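Local coordinates for extracellular protein containing a SCP domain (Bacillus anthracis, PDB 4IFA) that is of unknown function but is an extracellular protein with an SCP domain, regarded as a vaccine candidate and possibly involved in virulence, at residues Asn220-Ile231 and Asp297-Leu306. Residues are numbered along the deposited sequence; the frame is centred on the assembly and turned at random.
Sequences NMQQIFDLTNII and DGVAALQGWL
Leu302 enters the 220-231 part of helix 210-234 as a knob, its hole lined by Ile224, Leu227, Thr228 and Ile231. With CG anti to the backbone N (chi1 179°), its two methyls divide the work: CD2 presses on Leu227 CB at 3.4 Å, tighter than usual carbon contact, while CD1 lies 3.6 Å from Thr228 OG1. That hydroxyl donates to Ile224 O, which also accepts from Thr228 N on the opposite face of its carbonyl plane. Ile231 meets Leu302 tip to tip, CD1 to CD1 at 3.9 Å.

Ile224 works at two places. Its CG1 lies 3.6 Å from Gly298 O, over bare backbone, and its CG2 comes to the Trp305 ring edge, near its plane, 4.1 Å from CZ3.

The segment axes, 41° apart in direction, approach to 9.0 Å. The backbones come closest where helix 298-306 begins, with Asn220 CA 4.8 Å from Gly298 CA. There Gly298 N donates to Asn220 OD1 (2.9 Å), approaching from above the amide plane. OD1 of Asp297, at the N-cap, accepts from Ala300 N, while OD2 forms a salt bridge with Arg181.

Helix 298-306 is wedged between helix 210-234 and strand 176-183, where Val299 touches Arg181 and Gln303 and Leu306 touch Val178; Ile224 and Trp305 also pack on strand 331-338.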
loop_
_atom_site.group_PDB
_atom_site.type_symbol
_atom_site.label_atom_id
_atom_site.label_comp_id
_atom_site.label_asym_id
_atom_site.label_seq_id
_atom_site.Cartn_x
_atom_site.Cartn_y
_atom_site.Cartn_z
ATOM N N ASN A 220 7.397 0.816 -5.551
ATOM C CA ASN A 220 6.033 1.301 -5.475
ATOM C C ASN A 220 5.180 0.768 -6.629
ATOM O O ASN A 220 3.995 0.463 -6.459
ATOM C CB ASN A 220 6.014 2.821 -5.414
ATOM C CG ASN A 220 6.257 3.364 -4.027
ATOM O OD1 ASN A 220 5.827 2.761 -3.024
ATOM N ND2 ASN A 220 6.907 4.534 -3.939
HETATM N N MSE A 221 5.751 0.704 -7.829
HETATM C CA MSE A 221 5.035 0.174 -8.996
HETATM C C MSE A 221 4.636 -1.297 -8.822
HETATM O O MSE A 221 3.477 -1.672 -9.081
HETATM C CB MSE A 221 5.919 0.307 -10.250
HETATM C CG MSE A 221 6.052 1.739 -10.694
HETATM SE SE MSE A 221 7.628 2.133 -11.790
HETATM C CE MSE A 221 7.330 0.706 -13.138
ATOM N N GLN A 222 5.566 -2.142 -8.410
ATOM C CA GLN A 222 5.248 -3.564 -8.248
ATOM C C GLN A 222 4.308 -3.798 -7.068
ATOM O O GLN A 222 3.406 -4.614 -7.140
ATOM C CB GLN A 222 6.504 -4.418 -8.103
ATOM C CG GLN A 222 6.155 -5.892 -8.047
ATOM C CD GLN A 222 5.597 -6.425 -9.339
ATOM O OE1 GLN A 222 6.011 -6.012 -10.426
ATOM N NE2 GLN A 222 4.678 -7.372 -9.233
ATOM N N GLN A 223 4.487 -3.070 -5.986
ATOM C CA GLN A 223 3.556 -3.210 -4.832
ATOM C C GLN A 223 2.140 -2.831 -5.267
ATOM O O GLN A 223 1.184 -3.542 -4.964
ATOM C CB GLN A 223 3.995 -2.388 -3.632
ATOM C CG GLN A 223 5.316 -2.852 -3.049
ATOM C CD GLN A 223 5.793 -1.976 -1.967
ATOM O OE1 GLN A 223 5.057 -1.271 -1.298
ATOM N NE2 GLN A 223 7.095 -2.066 -1.726
ATOM N N ILE A 224 1.981 -1.714 -5.978
ATOM C CA ILE A 224 0.646 -1.354 -6.436
ATOM C C ILE A 224 0.088 -2.472 -7.309
ATOM O O ILE A 224 -1.115 -2.788 -7.232
ATOM C CB ILE A 224 0.637 0.016 -7.180
ATOM C CG1 ILE A 224 0.827 1.145 -6.174
ATOM C CG2 ILE A 224 -0.680 0.199 -7.990
ATOM C CD1 ILE A 224 1.150 2.522 -6.831
ATOM N N PHE A 225 0.873 -2.994 -8.230
ATOM C CA PHE A 225 0.417 -4.098 -9.075
ATOM C C PHE A 225 -0.091 -5.308 -8.302
ATOM O O PHE A 225 -1.237 -5.744 -8.472
ATOM C CB PHE A 225 1.498 -4.484 -10.079
ATOM C CG PHE A 225 1.165 -5.679 -10.891
ATOM C CD1 PHE A 225 0.295 -5.593 -11.996
ATOM C CD2 PHE A 225 1.684 -6.917 -10.575
ATOM C CE1 PHE A 225 -0.027 -6.726 -12.744
ATOM C CE2 PHE A 225 1.355 -8.041 -11.331
ATOM C CZ PHE A 225 0.508 -7.936 -12.419
ATOM N N ASP A 226 0.738 -5.830 -7.426
ATOM C CA ASP A 226 0.338 -7.003 -6.654
ATOM C C ASP A 226 -0.872 -6.721 -5.760
ATOM O O ASP A 226 -1.769 -7.564 -5.639
ATOM C CB ASP A 226 1.491 -7.482 -5.778
ATOM C CG ASP A 226 2.583 -8.151 -6.539
ATOM O OD1 ASP A 226 2.336 -8.730 -7.611
ATOM O OD2 ASP A 226 3.752 -8.169 -6.038
ATOM N N LEU A 227 -0.901 -5.550 -5.118
ATOM C CA LEU A 227 -1.976 -5.241 -4.197
ATOM C C LEU A 227 -3.269 -4.974 -4.968
ATOM O O LEU A 227 -4.347 -5.170 -4.431
ATOM C CB LEU A 227 -1.547 -4.073 -3.289
ATOM C CG LEU A 227 -0.376 -4.368 -2.367
ATOM C CD1 LEU A 227 0.099 -3.046 -1.707
ATOM C CD2 LEU A 227 -0.832 -5.382 -1.317
ATOM N N THR A 228 -3.158 -4.534 -6.225
ATOM C CA THR A 228 -4.361 -4.384 -7.083
ATOM C C THR A 228 -4.907 -5.796 -7.354
ATOM O O THR A 228 -6.117 -5.966 -7.353
ATOM C CB THR A 228 -4.058 -3.640 -8.401
ATOM O OG1 THR A 228 -3.730 -2.275 -8.067
ATOM C CG2 THR A 228 -5.273 -3.579 -9.306
ATOM N N ASN A 229 -4.048 -6.776 -7.600
ATOM C CA ASN A 229 -4.511 -8.134 -7.836
ATOM C C ASN A 229 -5.142 -8.745 -6.566
ATOM O O ASN A 229 -6.061 -9.548 -6.671
ATOM C CB ASN A 229 -3.465 -9.015 -8.473
ATOM C CG ASN A 229 -3.365 -8.792 -9.960
ATOM O OD1 ASN A 229 -4.375 -8.487 -10.589
ATOM N ND2 ASN A 229 -2.177 -8.957 -10.534
ATOM N N ILE A 230 -4.687 -8.348 -5.379
ATOM C CA ILE A 230 -5.352 -8.759 -4.132
ATOM C C ILE A 230 -6.783 -8.208 -4.091
ATOM O O ILE A 230 -7.721 -8.916 -3.727
ATOM C CB ILE A 230 -4.515 -8.362 -2.913
ATOM C CG1 ILE A 230 -3.294 -9.281 -2.881
ATOM C CG2 ILE A 230 -5.336 -8.417 -1.619
ATOM C CD1 ILE A 230 -2.356 -9.036 -1.774
ATOM N N ILE A 231 -6.952 -6.946 -4.490
ATOM C CA ILE A 231 -8.271 -6.387 -4.601
ATOM C C ILE A 231 -9.102 -7.179 -5.620
ATOM O O ILE A 231 -10.291 -7.504 -5.349
ATOM C CB ILE A 231 -8.178 -4.889 -5.015
ATOM C CG1 ILE A 231 -7.629 -4.055 -3.876
ATOM C CG2 ILE A 231 -9.566 -4.365 -5.400
ATOM C CD1 ILE A 231 -7.168 -2.649 -4.259
ATOM N N ASP A 297 3.396 6.490 -0.003
ATOM C CA ASP A 297 3.887 5.377 -0.780
ATOM C C ASP A 297 2.783 4.736 -1.596
ATOM O O ASP A 297 1.645 5.206 -1.579
ATOM C CB ASP A 297 4.671 4.370 0.099
ATOM C CG ASP A 297 3.808 3.674 1.191
ATOM O OD1 ASP A 297 2.561 3.752 1.118
ATOM O OD2 ASP A 297 4.425 3.025 2.061
ATOM N N GLY A 298 3.119 3.686 -2.340
ATOM C CA GLY A 298 2.165 3.026 -3.224
ATOM C C GLY A 298 1.001 2.424 -2.491
ATOM O O GLY A 298 -0.143 2.485 -2.987
ATOM N N VAL A 299 1.251 1.800 -1.346
ATOM C CA VAL A 299 0.203 1.251 -0.480
ATOM C C VAL A 299 -0.819 2.331 -0.162
ATOM O O VAL A 299 -2.028 2.121 -0.312
ATOM C CB VAL A 299 0.802 0.655 0.808
ATOM C CG1 VAL A 299 -0.315 0.345 1.827
ATOM C CG2 VAL A 299 1.626 -0.590 0.480
ATOM N N ALA A 300 -0.358 3.521 0.231
ATOM C CA ALA A 300 -1.258 4.612 0.564
ATOM C C ALA A 300 -2.021 5.120 -0.640
ATOM O O ALA A 300 -3.256 5.369 -0.575
ATOM C CB ALA A 300 -0.466 5.768 1.233
ATOM N N ALA A 301 -1.350 5.251 -1.780
ATOM C CA ALA A 301 -2.049 5.689 -3.004
ATOM C C ALA A 301 -3.144 4.736 -3.393
ATOM O O ALA A 301 -4.256 5.159 -3.718
ATOM C CB ALA A 301 -1.079 5.840 -4.190
ATOM N N LEU A 302 -2.862 3.446 -3.374
ATOM C CA LEU A 302 -3.864 2.447 -3.774
ATOM C C LEU A 302 -5.098 2.481 -2.830
ATOM O O LEU A 302 -6.263 2.317 -3.276
ATOM C CB LEU A 302 -3.246 1.047 -3.828
ATOM C CG LEU A 302 -4.172 -0.088 -4.201
ATOM C CD1 LEU A 302 -4.761 0.132 -5.581
ATOM C CD2 LEU A 302 -3.359 -1.378 -4.165
ATOM N N GLN A 303 -4.879 2.695 -1.534
ATOM C CA GLN A 303 -5.992 2.773 -0.589
ATOM C C GLN A 303 -6.830 4.022 -0.849
ATOM O O GLN A 303 -8.040 4.028 -0.606
ATOM C CB GLN A 303 -5.521 2.660 0.855
ATOM C CG GLN A 303 -5.104 1.244 1.198
ATOM C CD GLN A 303 -6.261 0.276 1.069
ATOM O OE1 GLN A 303 -6.197 -0.724 0.332
ATOM N NE2 GLN A 303 -7.340 0.570 1.770
ATOM N N GLY A 304 -6.197 5.078 -1.349
ATOM C CA GLY A 304 -6.931 6.276 -1.766
ATOM C C GLY A 304 -7.802 5.953 -2.970
ATOM O O GLY A 304 -8.989 6.353 -3.042
ATOM N N TRP A 305 -7.273 5.205 -3.934
ATOM C CA TRP A 305 -8.051 4.809 -5.114
ATOM C C TRP A 305 -9.225 3.894 -4.765
ATOM O O TRP A 305 -10.351 4.050 -5.257
ATOM C CB TRP A 305 -7.188 4.148 -6.183
ATOM C CG TRP A 305 -6.189 5.067 -6.808
ATOM C CD1 TRP A 305 -6.393 6.387 -7.121
ATOM C CD2 TRP A 305 -4.875 4.736 -7.306
ATOM N NE1 TRP A 305 -5.282 6.902 -7.743
ATOM C CE2 TRP A 305 -4.335 5.919 -7.864
ATOM C CE3 TRP A 305 -4.091 3.587 -7.296
ATOM C CZ2 TRP A 305 -3.048 5.942 -8.412
ATOM C CZ3 TRP A 305 -2.824 3.634 -7.800
ATOM C CH2 TRP A 305 -2.332 4.790 -8.380
ATOM N N LEU A 306 -8.990 2.926 -3.892
ATOM C CA LEU A 306 -10.057 1.984 -3.471
ATOM C C LEU A 306 -11.219 2.722 -2.853
ATOM O O LEU A 306 -12.392 2.344 -3.030
ATOM C CB LEU A 306 -9.500 0.990 -2.456
ATOM C CG LEU A 306 -10.403 -0.147 -1.989
ATOM C CD1 LEU A 306 -10.712 -1.080 -3.148
ATOM C CD2 LEU A 306 -9.780 -0.885 -0.795
#